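Local structure of CmeC (4MT4) at residues D147-R152 with K458-E463; D59-F64 with K465-S470; I65-A70 with K142-D147. The protein probably serves as the trimeric outer membrane channel of a drug efflux system in Campylobacter jejuni. All blocks are in the same frame, centred on the assembly; numbering follows the deposited sequence.

Interaction 1: D147-R152 with K458-E463; sequences DYEAAR and KNIKEE
Arg152 and Glu463 meet as stacked flat groups, the guanidinium and carboxylate planes only 3° apart. CB of Glu463 lies over one guanidinium face, toward its rim, and OE1 of Glu463 stands well out of that plane, so its salt bridge to NH2 of Arg152 is long (3.9 Å) and rests on charge alone. The directed bond goes instead to the backbone: NH1 of Arg152 donates to O of Glu463 over 3.1 Å, bent to 140° at the hydrogen. Arginine reaches this far because its chain runs extended from CG to NE. One water accepts from NE of Arg152, donates to O of Glu463 and bonds OH of Tyr148 at 2.7 Å, bridging the segments. OE1 of Glu149 lies 2.9 Å from OE2 of Glu463; two like-charged acceptors this close would probably raise the pKa of one acid, and Arg152 may offset part of the repulsion. Ile460 packs its CG2 3.8 Å from CE2 of Tyr148 and sets CG1 near the Glu149 carboxylate.

Further out, Ser464 OG positions the phenol by a hydrogen bond. The local axes of 147-152 and 458-463 cross at 39°, while helix 58-79 packs on Tyr148 and Ile460, and helix 273-293 touches Glu149 through Pro273.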
loop_
_atom_site.group_PDB
_atom_site.type_symbol
_atom_site.label_atom_id
_atom_site.label_comp_id
_atom_site.label_asym_id
_atom_site.label_seq_id
_atom_site.Cartn_x
_atom_site.Cartn_y
_atom_site.Cartn_z
ATOM N N ASP B 147 14.197 -8.937 -8.901
ATOM C CA ASP B 147 13.569 -8.162 -7.836
ATOM C C ASP B 147 14.592 -7.777 -6.773
ATOM O O ASP B 147 14.490 -6.718 -6.158
ATOM C CB ASP B 147 12.420 -8.943 -7.195
ATOM C CG ASP B 147 11.149 -8.897 -8.020
ATOM O OD1 ASP B 147 11.024 -7.997 -8.875
ATOM O OD2 ASP B 147 10.268 -9.757 -7.809
ATOM N N TYR B 148 15.580 -8.640 -6.563
ATOM C CA TYR B 148 16.648 -8.355 -5.611
ATOM C C TYR B 148 17.561 -7.256 -6.137
ATOM O O TYR B 148 17.985 -6.375 -5.390
ATOM C CB TYR B 148 17.466 -9.611 -5.311
ATOM C CG TYR B 148 18.691 -9.348 -4.460
ATOM C CD1 TYR B 148 18.576 -9.133 -3.093
ATOM C CD2 TYR B 148 19.961 -9.317 -5.024
ATOM C CE1 TYR B 148 19.693 -8.892 -2.311
ATOM C CE2 TYR B 148 21.082 -9.077 -4.251
ATOM C CZ TYR B 148 20.942 -8.865 -2.895
ATOM O OH TYR B 148 22.056 -8.627 -2.119
ATOM N N GLU B 149 17.862 -7.319 -7.430
ATOM C CA GLU B 149 18.671 -6.299 -8.085
ATOM C C GLU B 149 17.954 -4.955 -8.062
ATOM O O GLU B 149 18.571 -3.910 -7.859
ATOM C CB GLU B 149 18.986 -6.702 -9.527
ATOM C CG GLU B 149 19.821 -7.968 -9.658
ATOM C CD GLU B 149 21.301 -7.731 -9.417
ATOM O OE1 GLU B 149 21.668 -6.636 -8.938
ATOM O OE2 GLU B 149 22.101 -8.640 -9.716
ATOM N N ALA B 150 16.643 -4.997 -8.274
ATOM C CA ALA B 150 15.816 -3.799 -8.226
ATOM C C ALA B 150 15.785 -3.228 -6.815
ATOM O O ALA B 150 15.829 -2.013 -6.624
ATOM C CB ALA B 150 14.408 -4.108 -8.707
ATOM N N ALA B 151 15.715 -4.114 -5.829
ATOM C CA ALA B 151 15.695 -3.703 -4.432
ATOM C C ALA B 151 17.042 -3.124 -4.014
ATOM O O ALA B 151 17.101 -2.157 -3.258
ATOM C CB ALA B 151 15.322 -4.874 -3.539
ATOM N N ARG B 152 18.120 -3.720 -4.517
ATOM C CA ARG B 152 19.468 -3.256 -4.212
ATOM C C ARG B 152 19.680 -1.839 -4.734
ATOM O O ARG B 152 20.147 -0.963 -4.007
ATOM C CB ARG B 152 20.512 -4.200 -4.809
ATOM C CG ARG B 152 21.925 -3.990 -4.286
ATOM C CD ARG B 152 22.894 -4.991 -4.898
ATOM N NE ARG B 152 24.151 -5.067 -4.156
ATOM C CZ ARG B 152 25.222 -4.324 -4.415
ATOM N NH1 ARG B 152 26.321 -4.468 -3.687
ATOM N NH2 ARG B 152 25.196 -3.437 -5.400
ATOM N N LYS B 458 25.715 -15.380 -10.252
ATOM C CA LYS B 458 27.112 -15.130 -9.922
ATOM C C LYS B 458 27.316 -13.687 -9.460
ATOM O O LYS B 458 28.077 -13.426 -8.527
ATOM C CB LYS B 458 28.002 -15.436 -11.128
ATOM C CG LYS B 458 29.400 -14.866 -11.042
ATOM C CD LYS B 458 30.182 -15.137 -12.314
ATOM C CE LYS B 458 31.439 -14.289 -12.372
ATOM N NZ LYS B 458 31.119 -12.833 -12.416
ATOM N N ASN B 459 26.628 -12.758 -10.116
ATOM C CA ASN B 459 26.698 -11.350 -9.743
ATOM C C ASN B 459 26.080 -11.086 -8.374
ATOM O O ASN B 459 26.643 -10.349 -7.567
ATOM C CB ASN B 459 26.011 -10.479 -10.797
ATOM C CG ASN B 459 26.844 -10.321 -12.054
ATOM O OD1 ASN B 459 28.071 -10.406 -12.013
ATOM N ND2 ASN B 459 26.179 -10.084 -13.179
ATOM N N ILE B 460 24.923 -11.692 -8.122
ATOM C CA ILE B 460 24.219 -11.517 -6.854
ATOM C C ILE B 460 25.056 -12.022 -5.684
ATOM O O ILE B 460 25.177 -11.350 -4.660
ATOM C CB ILE B 460 22.856 -12.240 -6.863
ATOM C CG1 ILE B 460 21.847 -11.459 -7.708
ATOM C CG2 ILE B 460 22.322 -12.408 -5.449
ATOM C CD1 ILE B 460 20.492 -12.118 -7.808
ATOM N N LYS B 461 25.650 -13.199 -5.847
ATOM C CA LYS B 461 26.496 -13.777 -4.809
ATOM C C LYS B 461 27.732 -12.915 -4.556
ATOM O O LYS B 461 28.159 -12.749 -3.412
ATOM C CB LYS B 461 26.914 -15.200 -5.189
ATOM C CG LYS B 461 27.813 -15.875 -4.165
ATOM C CD LYS B 461 27.967 -17.363 -4.438
ATOM C CE LYS B 461 28.778 -18.037 -3.342
ATOM N NZ LYS B 461 28.808 -19.519 -3.486
ATOM N N GLU B 462 28.295 -12.360 -5.625
ATOM C CA GLU B 462 29.489 -11.527 -5.520
ATOM C C GLU B 462 29.203 -10.195 -4.826
ATOM O O GLU B 462 30.022 -9.709 -4.047
ATOM C CB GLU B 462 30.084 -11.276 -6.910
ATOM C CG GLU B 462 31.156 -10.194 -6.962
ATOM C CD GLU B 462 32.328 -10.477 -6.043
ATOM O OE1 GLU B 462 32.739 -11.652 -5.939
ATOM O OE2 GLU B 462 32.835 -9.519 -5.419
ATOM N N GLU B 463 28.038 -9.617 -5.098
ATOM C CA GLU B 463 27.706 -8.291 -4.581
ATOM C C GLU B 463 27.009 -8.339 -3.219
ATOM O O GLU B 463 26.811 -7.304 -2.583
ATOM C CB GLU B 463 26.828 -7.537 -5.585
ATOM C CG GLU B 463 25.424 -8.100 -5.728
ATOM C CD GLU B 463 24.673 -7.502 -6.901
ATOM O OE1 GLU B 463 25.238 -6.625 -7.588
ATOM O OE2 GLU B 463 23.517 -7.912 -7.138
HETATM O O HOH W 1 23.672 -6.523 -2.022
#

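Interaction 2: D59-F64 with K465-S470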
loop_
_atom_site.group_PDB
_atom_site.type_symbol
_atom_site.label_atom_id
_atom_site.label_comp_id
_atom_site.label_asym_id
_atom_site.label_seq_id
_atom_site.Cartn_x
_atom_site.Cartn_y
_atom_site.Cartn_z
ATOM N N ASP B 59 15.253 -4.169 4.257
ATOM C CA ASP B 59 14.506 -4.367 3.016
ATOM C C ASP B 59 15.352 -5.151 2.019
ATOM O O ASP B 59 14.836 -5.955 1.243
ATOM C CB ASP B 59 14.075 -3.030 2.410
ATOM C CG ASP B 59 12.849 -2.448 3.089
ATOM O OD1 ASP B 59 12.063 -3.227 3.671
ATOM O OD2 ASP B 59 12.665 -1.214 3.037
ATOM N N LEU B 60 16.658 -4.912 2.052
ATOM C CA LEU B 60 17.597 -5.638 1.208
ATOM C C LEU B 60 17.681 -7.098 1.643
ATOM O O LEU B 60 17.791 -8.000 0.810
ATOM C CB LEU B 60 18.980 -4.984 1.259
ATOM C CG LEU B 60 20.045 -5.549 0.318
ATOM C CD1 LEU B 60 19.565 -5.498 -1.125
ATOM C CD2 LEU B 60 21.358 -4.794 0.478
ATOM N N LYS B 61 17.626 -7.321 2.953
ATOM C CA LYS B 61 17.638 -8.669 3.508
ATOM C C LYS B 61 16.366 -9.420 3.130
ATOM O O LYS B 61 16.415 -10.588 2.754
ATOM C CB LYS B 61 17.788 -8.628 5.032
ATOM C CG LYS B 61 19.097 -8.027 5.518
ATOM C CD LYS B 61 19.189 -8.041 7.037
ATOM C CE LYS B 61 20.427 -7.297 7.519
ATOM N NZ LYS B 61 20.548 -7.305 9.003
ATOM N N LEU B 62 15.230 -8.735 3.235
ATOM C CA LEU B 62 13.942 -9.307 2.857
ATOM C C LEU B 62 13.937 -9.742 1.397
ATOM O O LEU B 62 13.448 -10.819 1.062
ATOM C CB LEU B 62 12.815 -8.302 3.101
ATOM C CG LEU B 62 12.425 -8.025 4.553
ATOM C CD1 LEU B 62 11.417 -6.887 4.632
ATOM C CD2 LEU B 62 11.870 -9.283 5.203
ATOM N N ALA B 63 14.489 -8.894 0.536
ATOM C CA ALA B 63 14.577 -9.186 -0.888
ATOM C C ALA B 63 15.483 -10.388 -1.147
ATOM O O ALA B 63 15.253 -11.157 -2.080
ATOM C CB ALA B 63 15.081 -7.972 -1.646
ATOM N N PHE B 64 16.511 -10.541 -0.318
ATOM C CA PHE B 64 17.425 -11.674 -0.425
ATOM C C PHE B 64 16.718 -12.959 -0.008
ATOM O O PHE B 64 16.889 -14.003 -0.635
ATOM C CB PHE B 64 18.676 -11.452 0.435
ATOM C CG PHE B 64 19.775 -12.452 0.185
ATOM C CD1 PHE B 64 19.835 -13.629 0.911
ATOM C CD2 PHE B 64 20.748 -12.211 -0.773
ATOM C CE1 PHE B 64 20.840 -14.549 0.687
ATOM C CE2 PHE B 64 21.758 -13.129 -1.001
ATOM C CZ PHE B 64 21.804 -14.300 -0.269
ATOM N N LYS B 465 28.238 -10.096 -0.710
ATOM C CA LYS B 465 29.304 -10.600 0.152
ATOM C C LYS B 465 29.195 -10.121 1.598
ATOM O O LYS B 465 29.415 -10.895 2.531
ATOM C CB LYS B 465 30.659 -10.189 -0.425
ATOM C CG LYS B 465 30.627 -8.809 -1.065
ATOM C CD LYS B 465 31.978 -8.384 -1.617
ATOM C CE LYS B 465 32.880 -7.837 -0.526
ATOM N NZ LYS B 465 33.978 -7.007 -1.099
ATOM N N ASN B 466 28.854 -8.849 1.778
ATOM C CA ASN B 466 28.848 -8.238 3.102
ATOM C C ASN B 466 27.458 -8.128 3.724
ATOM O O ASN B 466 27.297 -7.532 4.789
ATOM C CB ASN B 466 29.487 -6.848 3.041
ATOM C CG ASN B 466 30.938 -6.893 2.600
ATOM O OD1 ASN B 466 31.353 -6.139 1.719
ATOM N ND2 ASN B 466 31.717 -7.777 3.213
ATOM N N LEU B 467 26.457 -8.695 3.057
ATOM C CA LEU B 467 25.095 -8.664 3.580
ATOM C C LEU B 467 25.019 -9.432 4.895
ATOM O O LEU B 467 25.292 -10.631 4.943
ATOM C CB LEU B 467 24.109 -9.241 2.562
ATOM C CG LEU B 467 22.624 -9.125 2.915
ATOM C CD1 LEU B 467 22.208 -7.666 3.041
ATOM C CD2 LEU B 467 21.764 -9.845 1.886
ATOM N N ASP B 468 24.653 -8.732 5.964
ATOM C CA ASP B 468 24.629 -9.324 7.297
ATOM C C ASP B 468 23.471 -10.304 7.450
ATOM O O ASP B 468 22.321 -9.900 7.618
ATOM C CB ASP B 468 24.538 -8.231 8.367
ATOM C CG ASP B 468 24.920 -8.729 9.751
ATOM O OD1 ASP B 468 24.527 -9.854 10.122
ATOM O OD2 ASP B 468 25.623 -7.990 10.473
ATOM N N MET B 469 23.789 -11.593 7.392
ATOM C CA MET B 469 22.816 -12.645 7.656
ATOM C C MET B 469 23.275 -13.470 8.850
ATOM O O MET B 469 23.011 -14.667 8.928
ATOM C CB MET B 469 22.628 -13.529 6.422
ATOM C CG MET B 469 22.243 -12.758 5.167
ATOM S SD MET B 469 20.648 -11.931 5.290
ATOM C CE MET B 469 19.538 -13.332 5.343
ATOM N N SER B 470 23.971 -12.816 9.777
ATOM C CA SER B 470 24.559 -13.491 10.931
ATOM C C SER B 470 23.506 -13.853 11.974
ATOM O O SER B 470 23.798 -14.580 12.931
ATOM C CB SER B 470 25.640 -12.614 11.569
ATOM O OG SER B 470 25.059 -11.512 12.243
#
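The irregular C-terminal tail 465-470 packs on helix 58-79, with Leu467 set against Leu60, Lys61 and Phe64. Leu467 supplies the central apolar group, its two methyls parting to different neighbours. CD1 of Leu467 sits 3.9 Å from CD2 of Leu60 and also rests near CG of Lys61, whereas CD2 of Leu467 approaches CG of Phe64 at 3.7 Å, obliquely to the ring. Phe64 and Leu467 run antiparallel, side against side: with CG anti to the backbone nitrogen in both (chi1 -169° and -173°), the ring and the isobutyl group are thrown across toward each other. Met469 adds its thioether from further along the tail, SD lying 4.2 Å from CG of Lys61, with the methyl CE approaching the phenyl ring more loosely.

Lys61 lies alongside Asp468 with the same heading. Its extended chain ends at the Asp468 carbonyl, CE of Lys61 3.2 Å and NZ 3.4 Å from O of Asp468. Asp468 shapes the tail itself: OD1 takes two bonds, from the hydroxyl OG of Ser470 at 2.7 Å and from the backbone N of Ser470 at 3.0 Å, the latter making an Asx turn. Its other oxygen forms a salt bridge with Lys55, whose backbone also hydrogen-bonds that of Asp468. Around this contact, Tyr148 and Arg152 of helix 129-195 pack on Leu60, while Val356 of the second subunit packs on Lys61.

Interaction 3: I65-A70 with K142-D147; sequences IHMEQA and KASEYD
Packing between Met67, Ala70 and Ser144 brings two antiparallel helices close, their local axes 8.5 Å apart and their directions at 171°. The small side chains of Ser144 and Ala70 permit this approach. The CA atoms of Met67 and Ser144 are 4.9 Å apart. The Ser144 hydroxyl lies against carbon, with OG 3.5 Å from CB of Ala70 and 3.6 Å from CA of Met67. Its chi1 of 67° sets OG between the backbone nitrogen and carbonyl carbon, which lets it lie on Ala70 and Met67 while it bonds O of Phe141 in its own helix.

Van der Waals contact continues through the thioether. Met67 runs extended as far as SD, which rests 3.8 Å from CG of Glu145, the two side chains crossing at a slant. Beyond CG the Glu145 chain leads away from the sulfur, and OE2 hydrogen-bonds OG of Ser457.

Hydrogen bonding across the pair is absent, and the polar link near it stays on one helix: ND1 of His66 donates to OE1 of Gln69 at 3.0 Å, nearly straight at 170° and in the imidazole plane. Gln69 in turn bonds Glu353 of the second subunit through NE2. Helices 58-79 and 129-195 are thereby packed directly together, with helix 456-463 over Met67 and Glu145 and helix 273-293 alongside Ala143 and Tyr146.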
loop_
_atom_site.group_PDB
_atom_site.type_symbol
_atom_site.label_atom_id
_atom_site.label_comp_id
_atom_site.label_asym_id
_atom_site.label_seq_id
_atom_site.Cartn_x
_atom_site.Cartn_y
_atom_site.Cartn_z
ATOM N N ILE B 65 15.921 -12.868 1.052
ATOM C CA ILE B 65 15.186 -14.014 1.574
ATOM C C ILE B 65 14.104 -14.457 0.597
ATOM O O ILE B 65 13.900 -15.654 0.383
ATOM C CB ILE B 65 14.551 -13.689 2.942
ATOM C CG1 ILE B 65 15.643 -13.383 3.971
ATOM C CG2 ILE B 65 13.683 -14.839 3.426
ATOM C CD1 ILE B 65 15.111 -12.863 5.284
ATOM N N HIS B 66 13.418 -13.483 0.001
ATOM C CA HIS B 66 12.399 -13.760 -1.007
ATOM C C HIS B 66 12.989 -14.548 -2.172
ATOM O O HIS B 66 12.324 -15.403 -2.756
ATOM C CB HIS B 66 11.776 -12.458 -1.516
ATOM C CG HIS B 66 10.924 -11.758 -0.502
ATOM N ND1 HIS B 66 10.295 -12.424 0.529
ATOM C CD2 HIS B 66 10.602 -10.451 -0.358
ATOM C CE1 HIS B 66 9.619 -11.557 1.262
ATOM N NE2 HIS B 66 9.789 -10.353 0.746
ATOM N N MET B 67 14.243 -14.255 -2.500
ATOM C CA MET B 67 14.959 -14.964 -3.552
ATOM C C MET B 67 15.256 -16.404 -3.138
ATOM O O MET B 67 15.120 -17.331 -3.938
ATOM C CB MET B 67 16.256 -14.229 -3.896
ATOM C CG MET B 67 17.117 -14.914 -4.944
ATOM S SD MET B 67 18.585 -13.948 -5.338
ATOM C CE MET B 67 19.309 -13.741 -3.716
ATOM N N GLU B 68 15.658 -16.580 -1.883
ATOM C CA GLU B 68 15.949 -17.904 -1.344
ATOM C C GLU B 68 14.679 -18.742 -1.235
ATOM O O GLU B 68 14.707 -19.959 -1.415
ATOM C CB GLU B 68 16.625 -17.792 0.022
ATOM C CG GLU B 68 18.028 -17.205 -0.024
ATOM C CD GLU B 68 18.656 -17.089 1.351
ATOM O OE1 GLU B 68 18.051 -16.439 2.230
ATOM O OE2 GLU B 68 19.753 -17.649 1.552
ATOM N N GLN B 69 13.566 -18.079 -0.935
ATOM C CA GLN B 69 12.270 -18.744 -0.864
ATOM C C GLN B 69 11.850 -19.259 -2.236
ATOM O O GLN B 69 11.301 -20.355 -2.357
ATOM C CB GLN B 69 11.208 -17.793 -0.310
ATOM C CG GLN B 69 11.372 -17.469 1.167
ATOM C CD GLN B 69 10.509 -16.305 1.613
ATOM O OE1 GLN B 69 10.160 -15.435 0.816
ATOM N NE2 GLN B 69 10.159 -16.287 2.894
ATOM N N ALA B 70 12.120 -18.463 -3.266
ATOM C CA ALA B 70 11.803 -18.843 -4.638
ATOM C C ALA B 70 12.660 -20.021 -5.080
ATOM O O ALA B 70 12.210 -20.878 -5.839
ATOM C CB ALA B 70 11.996 -17.659 -5.577
ATOM N N LYS B 142 13.935 -16.567 -11.203
ATOM C CA LYS B 142 14.641 -15.562 -11.992
ATOM C C LYS B 142 14.050 -14.175 -11.756
ATOM O O LYS B 142 14.765 -13.174 -11.767
ATOM C CB LYS B 142 14.590 -15.904 -13.483
ATOM C CG LYS B 142 15.481 -17.068 -13.887
ATOM C CD LYS B 142 15.527 -17.223 -15.400
ATOM C CE LYS B 142 16.505 -18.310 -15.821
ATOM N NZ LYS B 142 16.607 -18.425 -17.304
ATOM N N ALA B 143 12.740 -14.130 -11.542
ATOM C CA ALA B 143 12.056 -12.880 -11.249
ATOM C C ALA B 143 12.453 -12.364 -9.872
ATOM O O ALA B 143 12.568 -11.156 -9.662
ATOM C CB ALA B 143 10.552 -13.064 -11.337
ATOM N N SER B 144 12.670 -13.286 -8.939
ATOM C CA SER B 144 13.078 -12.926 -7.586
ATOM C C SER B 144 14.506 -12.389 -7.575
ATOM O O SER B 144 14.862 -11.567 -6.732
ATOM C CB SER B 144 12.959 -14.128 -6.644
ATOM O OG SER B 144 13.891 -15.140 -6.983
ATOM N N GLU B 145 15.320 -12.861 -8.514
ATOM C CA GLU B 145 16.691 -12.380 -8.647
ATOM C C GLU B 145 16.706 -10.948 -9.168
ATOM O O GLU B 145 17.457 -10.102 -8.678
ATOM C CB GLU B 145 17.498 -13.288 -9.576
ATOM C CG GLU B 145 17.889 -14.623 -8.965
ATOM C CD GLU B 145 18.772 -15.443 -9.885
ATOM O OE1 GLU B 145 18.423 -15.589 -11.075
ATOM O OE2 GLU B 145 19.819 -15.935 -9.416
ATOM N N TYR B 146 15.868 -10.683 -10.165
ATOM C CA TYR B 146 15.739 -9.345 -10.728
ATOM C C TYR B 146 15.091 -8.397 -9.726
ATOM O O TYR B 146 15.392 -7.203 -9.706
ATOM C CB TYR B 146 14.926 -9.386 -12.022
ATOM C CG TYR B 146 15.611 -10.119 -13.155
ATOM C CD1 TYR B 146 16.989 -10.060 -13.315
ATOM C CD2 TYR B 146 14.878 -10.874 -14.064
ATOM C CE1 TYR B 146 17.617 -10.727 -14.348
ATOM C CE2 TYR B 146 15.498 -11.544 -15.099
ATOM C CZ TYR B 146 16.869 -11.468 -15.237
ATOM O OH TYR B 146 17.492 -12.135 -16.266
ATOM N N ASP B 147 14.197 -8.937 -8.901
ATOM C CA ASP B 147 13.569 -8.162 -7.836
ATOM C C ASP B 147 14.592 -7.777 -6.773
ATOM O O ASP B 147 14.490 -6.718 -6.158
ATOM C CB ASP B 147 12.420 -8.943 -7.195
ATOM C CG ASP B 147 11.149 -8.897 -8.020
ATOM O OD1 ASP B 147 11.024 -7.997 -8.875
ATOM O OD2 ASP B 147 10.268 -9.757 -7.809
#

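In the fold
The three contacts show how one helix pair can receive a returning C-terminal chain. Interaction 3 joins helices 58-79 and 129-195 directly; interaction 1 sets helix 456-463 on the second of these, and interaction 2 lays the following tail on the first. Their centres lie about 9 to 12 Å apart. Ile460 CD1 links interactions 1 and 3, lying 3.6 Å from Met67 SD, while Tyr148 CE1 reaches Leu60 CD1 at 3.6 Å to join interactions 1 and 2. Met469 CE meets Ile65 CG1 at 4.1 Å between interactions 2 and 3. Both contacts of helix 58-79 also touch the second subunit, so this packing continues into the trimer.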